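Local coordinates for protein FkbI (Streptomyces hygroscopicus, PDB 1R2J) that binds FAD and probably acts as an acyl-ACP dehydrogenase in building the methoxymalonyl extender unit of the polyketide immunosuppressant FK520, at residues 123-128 and 138-143; 162-167 and 204-209; 224-229 and 299-304. One frame throughout, in Å; residues are numbered along the deposited sequence.

Contact 1 of 3, residues 123-128 and 138-143. With FAD (flavin-adenine dinucleotide), chain B.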
loop_
_atom_site.group_PDB
_atom_site.type_symbol
_atom_site.label_atom_id
_atom_site.label_comp_id
_atom_site.label_asym_id
_atom_site.label_seq_id
_atom_site.Cartn_x
_atom_site.Cartn_y
_atom_site.Cartn_z
ATOM N N MET A 123 -18.768 -5.886 6.266
ATOM C CA MET A 123 -18.001 -7.066 6.674
ATOM C C MET A 123 -18.762 -7.815 7.773
ATOM O O MET A 123 -19.403 -7.193 8.620
ATOM C CB MET A 123 -16.610 -6.664 7.180
ATOM C CG MET A 123 -16.609 -5.691 8.346
ATOM S SD MET A 123 -14.986 -5.540 9.145
ATOM C CE MET A 123 -14.080 -4.498 7.979
ATOM N N ARG A 124 -18.697 -9.145 7.758
ATOM C CA ARG A 124 -19.405 -9.947 8.756
ATOM C C ARG A 124 -18.501 -10.710 9.714
ATOM O O ARG A 124 -18.984 -11.412 10.604
ATOM C CB ARG A 124 -20.355 -10.932 8.070
ATOM C CG ARG A 124 -21.667 -10.320 7.612
ATOM C CD ARG A 124 -21.836 -10.420 6.114
ATOM N NE ARG A 124 -21.585 -11.775 5.633
ATOM C CZ ARG A 124 -21.882 -12.197 4.408
ATOM N NH1 ARG A 124 -22.448 -11.370 3.541
ATOM N NH2 ARG A 124 -21.608 -13.444 4.050
ATOM N N THR A 125 -17.192 -10.586 9.533
ATOM C CA THR A 125 -16.262 -11.273 10.415
ATOM C C THR A 125 -16.503 -10.786 11.845
ATOM O O THR A 125 -16.723 -9.593 12.078
ATOM C CB THR A 125 -14.806 -10.997 10.002
ATOM O OG1 THR A 125 -13.913 -11.576 10.961
ATOM C CG2 THR A 125 -14.561 -9.508 9.921
ATOM N N ARG A 126 -16.462 -11.713 12.797
ATOM C CA ARG A 126 -16.712 -11.385 14.196
ATOM C C ARG A 126 -15.555 -11.709 15.143
ATOM O O ARG A 126 -14.849 -12.693 14.962
ATOM C CB ARG A 126 -17.970 -12.122 14.672
ATOM C CG ARG A 126 -18.099 -13.542 14.138
ATOM C CD ARG A 126 -19.540 -14.031 14.216
ATOM N NE ARG A 126 -19.655 -15.438 13.843
ATOM C CZ ARG A 126 -19.459 -15.900 12.611
ATOM N NH1 ARG A 126 -19.139 -15.065 11.631
ATOM N NH2 ARG A 126 -19.578 -17.199 12.360
ATOM N N VAL A 127 -15.372 -10.850 16.140
ATOM C CA VAL A 127 -14.346 -11.011 17.160
ATOM C C VAL A 127 -15.111 -11.091 18.462
ATOM O O VAL A 127 -15.902 -10.189 18.766
ATOM C CB VAL A 127 -13.395 -9.818 17.220
ATOM C CG1 VAL A 127 -12.420 -9.975 18.360
ATOM C CG2 VAL A 127 -12.641 -9.671 15.897
ATOM N N ARG A 128 -14.894 -12.155 19.231
ATOM C CA ARG A 128 -15.626 -12.312 20.481
ATOM C C ARG A 128 -14.735 -12.543 21.713
ATOM O O ARG A 128 -14.180 -13.637 21.911
ATOM C CB ARG A 128 -16.649 -13.453 20.333
ATOM C CG ARG A 128 -18.003 -13.007 19.799
ATOM C CD ARG A 128 -19.124 -14.003 20.126
ATOM N NE ARG A 128 -19.286 -14.115 21.576
ATOM C CZ ARG A 128 -19.814 -13.186 22.370
ATOM N NH1 ARG A 128 -19.902 -13.416 23.676
ATOM N NH2 ARG A 128 -20.251 -12.034 21.874
ATOM N N GLY A 138 -14.243 -15.537 10.421
ATOM C CA GLY A 138 -14.624 -14.798 9.233
ATOM C C GLY A 138 -13.803 -15.134 8.006
ATOM O O GLY A 138 -13.203 -16.207 7.911
ATOM N N HIS A 139 -13.774 -14.198 7.066
ATOM C CA HIS A 139 -13.052 -14.370 5.817
ATOM C C HIS A 139 -12.690 -12.999 5.252
ATOM O O HIS A 139 -13.513 -12.086 5.252
ATOM C CB HIS A 139 -13.939 -15.118 4.814
ATOM C CG HIS A 139 -13.262 -15.441 3.516
ATOM N ND1 HIS A 139 -12.664 -14.479 2.730
ATOM C CD2 HIS A 139 -13.109 -16.613 2.855
ATOM C CE1 HIS A 139 -12.171 -15.044 1.643
ATOM N NE2 HIS A 139 -12.428 -16.339 1.694
ATOM N N LYS A 140 -11.453 -12.855 4.790
ATOM C CA LYS A 140 -11.000 -11.603 4.193
ATOM C C LYS A 140 -10.512 -11.945 2.793
ATOM O O LYS A 140 -10.108 -13.082 2.532
ATOM C CB LYS A 140 -9.859 -10.979 5.002
ATOM C CG LYS A 140 -10.241 -10.525 6.409
ATOM C CD LYS A 140 -11.383 -9.517 6.387
ATOM C CE LYS A 140 -11.779 -9.088 7.794
ATOM N NZ LYS A 140 -12.948 -8.152 7.815
ATOM N N VAL A 141 -10.549 -10.970 1.891
ATOM C CA VAL A 141 -10.116 -11.197 0.523
ATOM C C VAL A 141 -9.016 -10.240 0.102
ATOM O O VAL A 141 -8.871 -9.153 0.666
ATOM C CB VAL A 141 -11.288 -11.034 -0.466
ATOM C CG1 VAL A 141 -12.344 -12.098 -0.207
ATOM C CG2 VAL A 141 -11.879 -9.628 -0.342
ATOM N N TRP A 142 -8.230 -10.664 -0.884
ATOM C CA TRP A 142 -7.154 -9.843 -1.428
ATOM C C TRP A 142 -6.192 -9.188 -0.450
ATOM O O TRP A 142 -5.640 -8.135 -0.756
ATOM C CB TRP A 142 -7.750 -8.744 -2.302
ATOM C CG TRP A 142 -8.061 -9.190 -3.665
ATOM C CD1 TRP A 142 -9.234 -9.721 -4.113
ATOM C CD2 TRP A 142 -7.175 -9.161 -4.783
ATOM N NE1 TRP A 142 -9.134 -10.024 -5.449
ATOM C CE2 TRP A 142 -7.879 -9.689 -5.886
ATOM C CE3 TRP A 142 -5.852 -8.740 -4.962
ATOM C CZ2 TRP A 142 -7.304 -9.807 -7.155
ATOM C CZ3 TRP A 142 -5.280 -8.857 -6.222
ATOM C CH2 TRP A 142 -6.009 -9.386 -7.304
ATOM N N THR A 143 -5.968 -9.795 0.707
ATOM C CA THR A 143 -5.064 -9.210 1.691
ATOM C C THR A 143 -3.628 -9.133 1.181
ATOM O O THR A 143 -2.985 -10.157 0.949
ATOM C CB THR A 143 -5.086 -10.018 2.996
ATOM O OG1 THR A 143 -6.446 -10.280 3.358
ATOM C CG2 THR A 143 -4.424 -9.233 4.117
HETATM P PA FAD B . -16.949 -2.842 -5.334
HETATM O O1A FAD B . -16.425 -2.262 -4.103
HETATM O O2A FAD B . -17.584 -4.165 -5.669
HETATM O O5B FAD B . -16.373 -2.323 -6.652
HETATM C C5B FAD B . -17.280 -1.371 -7.046
HETATM C C4B FAD B . -17.024 -0.593 -8.290
HETATM O O4B FAD B . -18.238 0.204 -8.056
HETATM C C3B FAD B . -15.867 0.322 -8.038
HETATM O O3B FAD B . -15.410 0.804 -9.258
HETATM C C2B FAD B . -16.403 1.377 -7.191
HETATM O O2B FAD B . -15.765 2.680 -7.158
HETATM C C1B FAD B . -17.896 1.495 -7.617
HETATM N N9A FAD B . -18.723 1.846 -6.511
HETATM C C8A FAD B . -19.103 1.120 -5.351
HETATM N N7A FAD B . -19.876 1.759 -4.524
HETATM C C5A FAD B . -20.062 2.993 -5.114
HETATM C C6A FAD B . -20.785 4.131 -4.744
HETATM N N6A FAD B . -21.503 4.198 -3.614
HETATM N N1A FAD B . -20.753 5.225 -5.588
HETATM C C2A FAD B . -20.040 5.194 -6.738
HETATM N N3A FAD B . -19.289 4.107 -7.197
HETATM C C4A FAD B . -19.394 3.043 -6.258
HETATM N N1 FAD B . -8.279 -5.084 0.874
HETATM C C2 FAD B . -7.836 -5.193 2.194
HETATM O O2 FAD B . -8.625 -5.212 3.158
HETATM N N3 FAD B . -6.474 -5.290 2.444
HETATM C C4 FAD B . -5.463 -5.299 1.450
HETATM O O4 FAD B . -4.245 -5.396 1.790
HETATM C C4X FAD B . -5.924 -5.213 0.155
HETATM N N5 FAD B . -4.899 -5.247 -0.884
HETATM C C5X FAD B . -5.325 -5.194 -2.228
HETATM C C6 FAD B . -4.401 -5.246 -3.307
HETATM C C7 FAD B . -4.777 -5.237 -4.684
HETATM C C7M FAD B . -3.712 -5.302 -5.776
HETATM C C8 FAD B . -6.165 -5.182 -4.992
HETATM C C8M FAD B . -6.713 -5.200 -6.408
HETATM C C9 FAD B . -7.096 -5.110 -3.988
HETATM C C9A FAD B . -6.719 -5.089 -2.595
HETATM N N10 FAD B . -7.695 -5.023 -1.469
HETATM C C10 FAD B . -7.323 -5.103 -0.122
HETATM C "C1'" FAD B . -8.968 -4.843 -2.021
HETATM C "C2'" FAD B . -9.338 -3.261 -2.188
HETATM O "O2'" FAD B . -9.793 -2.986 -0.832
HETATM C "C3'" FAD B . -10.485 -3.263 -3.033
HETATM O "O3'" FAD B . -10.111 -2.699 -4.315
HETATM C "C4'" FAD B . -11.879 -2.607 -2.871
HETATM O "O4'" FAD B . -12.586 -2.723 -1.666
HETATM C "C5'" FAD B . -12.481 -3.402 -3.930
HETATM O "O5'" FAD B . -13.808 -3.766 -3.703
HETATM P P FAD B . -14.428 -4.799 -4.791
HETATM O O1P FAD B . -14.940 -4.867 -3.507
HETATM O O2P FAD B . -15.573 -5.786 -5.145
HETATM O O3P FAD B . -15.714 -3.875 -5.160
#

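Contact 2 of 3, residues 162-167 and 204-209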
loop_
_atom_site.group_PDB
_atom_site.type_symbol
_atom_site.label_atom_id
_atom_site.label_comp_id
_atom_site.label_asym_id
_atom_site.label_seq_id
_atom_site.Cartn_x
_atom_site.Cartn_y
_atom_site.Cartn_z
ATOM N N SER A 162 -19.795 -2.886 18.214
ATOM C CA SER A 162 -19.348 -3.453 16.952
ATOM C C SER A 162 -18.028 -2.835 16.520
ATOM O O SER A 162 -17.752 -1.676 16.824
ATOM C CB SER A 162 -20.427 -3.212 15.894
ATOM O OG SER A 162 -21.653 -3.775 16.329
ATOM N N GLY A 163 -17.207 -3.612 15.824
ATOM C CA GLY A 163 -15.932 -3.089 15.366
ATOM C C GLY A 163 -14.776 -3.329 16.317
ATOM O O GLY A 163 -14.715 -2.755 17.400
ATOM N N ALA A 164 -13.851 -4.186 15.901
ATOM C CA ALA A 164 -12.683 -4.513 16.704
ATOM C C ALA A 164 -11.553 -4.924 15.767
ATOM O O ALA A 164 -11.792 -5.292 14.619
ATOM C CB ALA A 164 -13.002 -5.655 17.667
ATOM N N VAL A 165 -10.319 -4.846 16.255
ATOM C CA VAL A 165 -9.156 -5.214 15.455
ATOM C C VAL A 165 -8.307 -6.214 16.227
ATOM O O VAL A 165 -7.938 -5.959 17.372
ATOM C CB VAL A 165 -8.300 -3.978 15.125
ATOM C CG1 VAL A 165 -7.217 -4.351 14.133
ATOM C CG2 VAL A 165 -9.181 -2.868 14.572
ATOM N N VAL A 166 -7.994 -7.343 15.596
ATOM C CA VAL A 166 -7.202 -8.389 16.240
ATOM C C VAL A 166 -5.942 -8.779 15.469
ATOM O O VAL A 166 -5.982 -8.992 14.255
ATOM C CB VAL A 166 -8.046 -9.672 16.451
ATOM C CG1 VAL A 166 -7.289 -10.669 17.329
ATOM C CG2 VAL A 166 -9.373 -9.314 17.083
ATOM N N VAL A 167 -4.822 -8.866 16.182
ATOM C CA VAL A 167 -3.554 -9.263 15.574
ATOM C C VAL A 167 -3.481 -10.778 15.736
ATOM O O VAL A 167 -3.294 -11.284 16.844
ATOM C CB VAL A 167 -2.351 -8.608 16.289
ATOM C CG1 VAL A 167 -1.050 -9.071 15.653
ATOM C CG2 VAL A 167 -2.469 -7.089 16.218
ATOM N N GLY A 204 -5.210 -10.333 24.752
ATOM C CA GLY A 204 -4.287 -9.235 24.525
ATOM C C GLY A 204 -4.038 -8.955 23.054
ATOM O O GLY A 204 -3.467 -7.921 22.698
ATOM N N ALA A 205 -4.465 -9.879 22.199
ATOM C CA ALA A 205 -4.292 -9.739 20.760
ATOM C C ALA A 205 -5.250 -8.692 20.223
ATOM O O ALA A 205 -4.982 -8.063 19.201
ATOM C CB ALA A 205 -4.538 -11.069 20.070
ATOM N N VAL A 206 -6.371 -8.510 20.917
ATOM C CA VAL A 206 -7.369 -7.530 20.506
ATOM C C VAL A 206 -6.967 -6.141 20.973
ATOM O O VAL A 206 -7.000 -5.836 22.163
ATOM C CB VAL A 206 -8.747 -7.873 21.086
ATOM C CG1 VAL A 206 -9.789 -6.910 20.556
ATOM C CG2 VAL A 206 -9.111 -9.302 20.726
ATOM N N LEU A 207 -6.592 -5.295 20.021
ATOM C CA LEU A 207 -6.162 -3.937 20.327
ATOM C C LEU A 207 -7.173 -3.173 21.175
ATOM O O LEU A 207 -8.381 -3.344 21.026
ATOM C CB LEU A 207 -5.890 -3.178 19.026
ATOM C CG LEU A 207 -4.750 -3.729 18.158
ATOM C CD1 LEU A 207 -4.684 -2.955 16.853
ATOM C CD2 LEU A 207 -3.427 -3.637 18.905
ATOM N N ALA A 208 -6.666 -2.336 22.074
ATOM C CA ALA A 208 -7.516 -1.532 22.942
ATOM C C ALA A 208 -8.228 -0.509 22.069
ATOM O O ALA A 208 -7.696 -0.072 21.049
ATOM C CB ALA A 208 -6.672 -0.828 23.998
ATOM N N GLY A 209 -9.428 -0.113 22.465
ATOM C CA GLY A 209 -10.148 0.841 21.644
ATOM C C GLY A 209 -10.893 0.107 20.545
ATOM O O GLY A 209 -11.454 0.721 19.640
#

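Contact 3 of 3, residues 224-229 and 299-304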
loop_
_atom_site.group_PDB
_atom_site.type_symbol
_atom_site.label_atom_id
_atom_site.label_comp_id
_atom_site.label_asym_id
_atom_site.label_seq_id
_atom_site.Cartn_x
_atom_site.Cartn_y
_atom_site.Cartn_z
ATOM N N TYR A 224 -3.321 5.790 6.766
ATOM C CA TYR A 224 -2.010 5.333 6.337
ATOM C C TYR A 224 -2.447 4.367 5.254
ATOM O O TYR A 224 -3.501 3.752 5.366
ATOM C CB TYR A 224 -1.279 4.590 7.457
ATOM C CG TYR A 224 0.194 4.382 7.174
ATOM C CD1 TYR A 224 0.618 3.446 6.231
ATOM C CD2 TYR A 224 1.163 5.153 7.818
ATOM C CE1 TYR A 224 1.973 3.289 5.932
ATOM C CE2 TYR A 224 2.526 4.998 7.521
ATOM C CZ TYR A 224 2.915 4.067 6.578
ATOM O OH TYR A 224 4.244 3.922 6.257
ATOM N N GLY A 225 -1.669 4.220 4.202
ATOM C CA GLY A 225 -2.120 3.330 3.149
ATOM C C GLY A 225 -2.551 4.275 2.053
ATOM O O GLY A 225 -2.046 4.202 0.939
ATOM N N ARG A 226 -3.480 5.173 2.364
ATOM C CA ARG A 226 -3.891 6.157 1.375
ATOM C C ARG A 226 -2.681 7.061 1.168
ATOM O O ARG A 226 -2.364 7.436 0.043
ATOM C CB ARG A 226 -5.091 6.972 1.870
ATOM C CG ARG A 226 -6.405 6.296 1.562
ATOM C CD ARG A 226 -7.613 7.011 2.131
ATOM N NE ARG A 226 -8.792 6.174 1.930
ATOM C CZ ARG A 226 -9.919 6.272 2.622
ATOM N NH1 ARG A 226 -10.036 7.181 3.579
ATOM N NH2 ARG A 226 -10.927 5.452 2.351
ATOM N N LYS A 227 -1.997 7.386 2.265
ATOM C CA LYS A 227 -0.808 8.233 2.200
ATOM C C LYS A 227 0.324 7.484 1.507
ATOM O O LYS A 227 1.051 8.043 0.681
ATOM C CB LYS A 227 -0.364 8.639 3.609
ATOM C CG LYS A 227 0.948 9.433 3.647
ATOM C CD LYS A 227 1.288 9.905 5.068
ATOM C CE LYS A 227 1.779 8.760 5.941
ATOM N NZ LYS A 227 2.044 9.213 7.337
ATOM N N SER A 228 0.458 6.208 1.849
ATOM C CA SER A 228 1.499 5.365 1.288
ATOM C C SER A 228 1.244 5.084 -0.189
ATOM O O SER A 228 2.162 5.132 -1.000
ATOM C CB SER A 228 1.580 4.050 2.069
ATOM O OG SER A 228 2.738 3.323 1.702
ATOM N N VAL A 229 -0.001 4.781 -0.537
ATOM C CA VAL A 229 -0.334 4.515 -1.927
ATOM C C VAL A 229 -0.087 5.767 -2.754
ATOM O O VAL A 229 0.405 5.679 -3.877
ATOM C CB VAL A 229 -1.802 4.081 -2.098
ATOM C CG1 VAL A 229 -2.213 4.165 -3.579
ATOM C CG2 VAL A 229 -1.980 2.650 -1.593
ATOM N N ALA A 299 -6.902 15.905 2.918
ATOM C CA ALA A 299 -5.695 16.121 2.125
ATOM C C ALA A 299 -5.077 14.782 1.719
ATOM O O ALA A 299 -4.475 14.662 0.653
ATOM C CB ALA A 299 -4.692 16.941 2.908
ATOM N N THR A 300 -5.226 13.778 2.577
ATOM C CA THR A 300 -4.700 12.451 2.298
ATOM C C THR A 300 -5.563 11.741 1.251
ATOM O O THR A 300 -5.040 11.082 0.352
ATOM C CB THR A 300 -4.631 11.605 3.589
ATOM O OG1 THR A 300 -3.655 12.174 4.477
ATOM C CG2 THR A 300 -4.248 10.161 3.268
ATOM N N ILE A 301 -6.883 11.868 1.368
ATOM C CA ILE A 301 -7.786 11.254 0.391
ATOM C C ILE A 301 -7.474 11.904 -0.963
ATOM O O ILE A 301 -7.392 11.241 -2.001
ATOM C CB ILE A 301 -9.270 11.531 0.740
ATOM C CG1 ILE A 301 -9.678 10.746 2.000
ATOM C CG2 ILE A 301 -10.158 11.148 -0.435
ATOM C CD1 ILE A 301 -10.994 11.227 2.625
ATOM N N LEU A 302 -7.298 13.219 -0.925
ATOM C CA LEU A 302 -6.994 13.992 -2.114
ATOM C C LEU A 302 -5.694 13.521 -2.769
ATOM O O LEU A 302 -5.642 13.319 -3.983
ATOM C CB LEU A 302 -6.886 15.471 -1.745
ATOM C CG LEU A 302 -6.444 16.422 -2.851
ATOM C CD1 LEU A 302 -7.493 16.473 -3.923
ATOM C CD2 LEU A 302 -6.220 17.802 -2.262
ATOM N N ALA A 303 -4.655 13.327 -1.960
ATOM C CA ALA A 303 -3.359 12.888 -2.477
ATOM C C ALA A 303 -3.424 11.518 -3.136
ATOM O O ALA A 303 -2.883 11.311 -4.225
ATOM C CB ALA A 303 -2.332 12.871 -1.362
ATOM N N LYS A 304 -4.075 10.576 -2.469
ATOM C CA LYS A 304 -4.188 9.241 -3.013
ATOM C C LYS A 304 -4.954 9.291 -4.329
ATOM O O LYS A 304 -4.523 8.721 -5.329
ATOM C CB LYS A 304 -4.898 8.314 -2.012
ATOM C CG LYS A 304 -5.028 6.875 -2.478
ATOM C CD LYS A 304 -6.310 6.639 -3.261
ATOM C CE LYS A 304 -6.219 5.359 -4.089
ATOM N NZ LYS A 304 -7.301 5.277 -5.117
#

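Contact 1 of 3, residues 123-128 and 138-143
K140 folds at its second torsion (chi2 -57°) and then runs straight to NZ, which arrives at T125, whose CG2 stands between its own backbone N and carbonyl carbon. The two side chains cross at about a right angle, with K140 CE 3.5 Å from T125 CG2; the 3.0 Å between K140 NZ and the same methyl is unusually short and is to be read with caution. M123 bends at chi3 (77°) toward the same ammonium, bringing SD to 3.6 Å from K140 NZ. The charge is answered from outside the two segments, by a salt bridge to E113 and hydrogen bonds to the carbonyls of F111 and F155. Next to this cluster T125 OG1 rests 3.7 Å from G138 CA, where the missing side chain leaves room for the hydroxyl.

Farther along, W142 adopts a left-handed backbone conformation (phi 49°) that turns the chain a corner beside the flavin ring system. W142 CE3 lies 3.6 Å from FAD C8, the methyl C8M sits over one indole face near its rim, and W142 O is 3.0 Å from FAD N5. With alanine in place of W142, the dimethylbenzene end of the flavin is likely to lose its indole neighbour, and the H191 ring its mate.

The segments 123-128 and 138-143 form the open end of the hairpin made by strands 126-130 and 133-143 in the middle beta domain. Backbone bonds tie T125 and V127 to L157, just past strand 151-156, while strand 192-196 touches H139, K140, V141 and T143.

Contact 2 of 3, residues 162-167 and 204-209
An isolated antiparallel beta bridge joins V166, in edge strand 164-169 of the middle beta domain, to V206 in the loop that leads on to helix 219-248. V166 and V206 form a non-hydrogen-bonded pair with their CA atoms 4.4 Å apart, and the two backbone bonds flank them. One runs from L207 N to V165 O (3.0 Å), with the donor almost in line with the carbonyl bond but its own N-H bent from straight (143°). The other, from V167 N to A205 O (3.1 Å), is the reverse: the N-H is nearly straight at 176°, yet the donor sits above the carbonyl plane. V165 O also receives a CA-H...O contact from V206 CA.

Apolar groups pack to both sides of this seam. On one, V166 turns its two methyls to different neighbours: CG1, anti to its backbone N, reaches A205 CB at 3.9 Å, while V166 CG2 meets V206 CG2 at 3.7 Å as the two valines slant across each other. V127, from strand 126-130, packs against both valines. On the other side L207 points toward the strand, and its CD1 lies 4.0 Å from V165 CG1. Helix 69-88 closes over this pair with L88 touching both residues and V85 touching L207, and Q93 of helix 91-100 also reaches L207. The bridge thereby ties the chain leading toward the C-terminal helices to the beta domain, with helices 69-88 and 91-100 packed on the L207 side. Just beyond it S210 links the loop to the strand, its OG hydrogen-bonded to both V165 N and L207 O, and at the opposite end the A205 methyl CB lies 3.5 Å from V167 O.

Contact 3 of 3, residues 224-229 and 299-304
The flat guanidinium of R226 meets I301 obliquely, NH1 coming 3.9 Å from I301 CG1, and the two side chains lie alongside each other and point the same way. R226 is extended from CG to NE, and a hydrogen bond from NE to E347 O helps to set the rotation of the group.

Closer to the backbone, T300 CG2 wedges in 3.6 Å from R226 CB and 3.7 Å from K227 N. Its place anti to the T300 backbone N turns the methyl to the neighbouring helix, while OG1 is hydrogen-bonded to M296 O. K304 CB rests 3.4 Å from R226 O, and its CG lies 4.1 Å from V229 CG1. The K304 chain then bends at chi2 (-89°), and its buried ammonium is hydrogen-bonded to M343 O and G348 O, whereas K227 NZ leads away, to a salt bridge with E42 and a hydrogen bond to S54.

The axes of the two short helix segments approach to 8.1 Å at 39°, running broadly the same way within the C-terminal helical domain. Helix 262-287 packs against 299-304, helix 69-88 against Y224 and S228, and helix 350-361 against R226 and I301, both touched by its M356.

In the fold
Contacts 1 and 2 share the beta region of the chain, with centres 13 Å apart, and they touch: V127 CG1 of contact 1 packs 3.4 Å from V166 CG2 and 4.1 Å from V206 CG2 of contact 2. Contact 3 belongs to the helical part, with its centre about 24 Å from each of the others and nearest atoms about 11 and 13 Å away. FAD bridges this division. Contact 1 meets the flavin directly through W142 and T143, whereas the side chain of V229 in contact 3 is about 8 Å from the cofactor, and that of V165 in contact 2 about 11 Å. Contact 3 also approaches the FAD-binding I345, about 7 Å from the K304 side chain.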